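Local structure of NAD-dependent epimerase/dehydratase (Bacteroides thetaiotaomicron, 3DHN) at residues H191-V194 with E195-A198. The protein probably acts as an NAD(P)-dependent oxidoreductase or epimerase of the Rossmann-fold family. Numbering follows the deposited sequence.
Sequences HISV and EDYA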
loop_
_atom_site.group_PDB
_atom_site.type_symbol
_atom_site.label_atom_id
_atom_site.label_comp_id
_atom_site.label_asym_id
_atom_site.label_seq_id
_atom_site.Cartn_x
_atom_site.Cartn_y
_atom_site.Cartn_z
ATOM N N HIS A 191 1.248 -13.915 -8.679
ATOM C CA HIS A 191 1.934 -12.737 -9.180
ATOM C C HIS A 191 1.013 -11.624 -9.683
ATOM O O HIS A 191 -0.172 -11.836 -9.955
ATOM C CB HIS A 191 2.921 -13.130 -10.294
ATOM C CG HIS A 191 2.286 -13.818 -11.464
ATOM N ND1 HIS A 191 2.565 -13.472 -12.768
ATOM C CD2 HIS A 191 1.400 -14.842 -11.528
ATOM C CE1 HIS A 191 1.878 -14.252 -13.586
ATOM N NE2 HIS A 191 1.163 -15.093 -12.859
ATOM N N ILE A 192 1.583 -10.430 -9.790
ATOM C CA ILE A 192 0.866 -9.265 -10.277
ATOM C C ILE A 192 1.892 -8.209 -10.691
ATOM O O ILE A 192 3.002 -8.160 -10.150
ATOM C CB ILE A 192 -0.053 -8.661 -9.176
ATOM C CG1 ILE A 192 -1.014 -7.638 -9.793
ATOM C CG2 ILE A 192 0.787 -8.019 -8.077
ATOM C CD1 ILE A 192 -2.029 -8.274 -10.757
ATOM N N SER A 193 1.528 -7.365 -11.649
ATOM C CA SER A 193 2.439 -6.309 -12.069
ATOM C C SER A 193 2.256 -5.123 -11.134
ATOM O O SER A 193 1.188 -4.942 -10.539
ATOM C CB SER A 193 2.144 -5.851 -13.498
ATOM O OG SER A 193 0.957 -5.081 -13.556
ATOM N N VAL A 194 3.309 -4.322 -11.003
ATOM C CA VAL A 194 3.277 -3.132 -10.169
ATOM C C VAL A 194 2.246 -2.160 -10.740
ATOM O O VAL A 194 1.516 -1.508 -9.998
ATOM C CB VAL A 194 4.657 -2.438 -10.143
ATOM C CG1 VAL A 194 4.528 -1.050 -9.558
ATOM C CG2 VAL A 194 5.632 -3.256 -9.313
ATOM N N GLU A 195 2.181 -2.080 -12.062
ATOM C CA GLU A 195 1.237 -1.186 -12.718
ATOM C C GLU A 195 -0.223 -1.595 -12.460
ATOM O O GLU A 195 -1.071 -0.742 -12.177
ATOM C CB GLU A 195 1.515 -1.138 -14.224
ATOM C CG GLU A 195 2.854 -0.501 -14.613
ATOM C CD GLU A 195 4.060 -1.339 -14.212
ATOM O OE1 GLU A 195 3.920 -2.575 -14.097
ATOM O OE2 GLU A 195 5.157 -0.761 -14.036
ATOM N N ASP A 196 -0.522 -2.890 -12.546
ATOM C CA ASP A 196 -1.899 -3.335 -12.293
ATOM C C ASP A 196 -2.280 -3.196 -10.824
ATOM O O ASP A 196 -3.451 -2.943 -10.503
ATOM C CB ASP A 196 -2.124 -4.777 -12.766
ATOM C CG ASP A 196 -2.604 -4.847 -14.211
ATOM O OD1 ASP A 196 -3.370 -3.944 -14.623
ATOM O OD2 ASP A 196 -2.236 -5.805 -14.935
ATOM N N TYR A 197 -1.301 -3.352 -9.933
ATOM C CA TYR A 197 -1.557 -3.195 -8.503
ATOM C C TYR A 197 -1.923 -1.735 -8.216
ATOM O O TYR A 197 -2.807 -1.447 -7.401
ATOM C CB TYR A 197 -0.322 -3.607 -7.686
ATOM C CG TYR A 197 -0.420 -3.282 -6.211
ATOM C CD1 TYR A 197 -0.118 -2.004 -5.731
ATOM C CD2 TYR A 197 -0.844 -4.250 -5.298
ATOM C CE1 TYR A 197 -0.238 -1.700 -4.367
ATOM C CE2 TYR A 197 -0.968 -3.963 -3.944
ATOM C CZ TYR A 197 -0.660 -2.688 -3.480
ATOM O OH TYR A 197 -0.759 -2.417 -2.129
ATOM N N ALA A 198 -1.249 -0.809 -8.889
ATOM C CA ALA A 198 -1.531 0.609 -8.687
ATOM C C ALA A 198 -2.906 0.978 -9.229
ATOM O O ALA A 198 -3.651 1.739 -8.602
ATOM C CB ALA A 198 -0.460 1.463 -9.361
#
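S193 is the N-cap residue of helix 194-206, where strand 191-193 runs straight into it: its OG accepts from D196 N at 2.8 Å, with an N-H...O angle of 158°. The chi1 of 73° turns OG toward the helix start, flanked by its own N and C. That bond also brings OG within 3.2 Å of D196 CB. D196 OD2 lies 3.6 Å from S193 OG, the carboxylate bonding Y219 OH and T172 OG1 through OD2 and G173 N through OD1. E195 bends back toward the start of the helix at chi2 (69°), placing OE1 3.6 Å from V194 N; this oxygen accepts from G169 N. On the strand side, I192 directs CD1 at D196 CB, an apolar touch at 4.0 Å made obliquely. Backbone bonds from Y197 N to S193 O (3.0 Å) and from A198 N to V194 O (3.1 Å) start the regular helix. Since OG also hydrogen-bonds with V170 O and Y219 OH, the buried cap ties this junction to the 169-173 loop and the chain just after strand 213-218. The helix dipole, G169 N at E195, and G173 N with the T172 and Y219 hydroxyls at D196 would probably all favour the carboxylate forms.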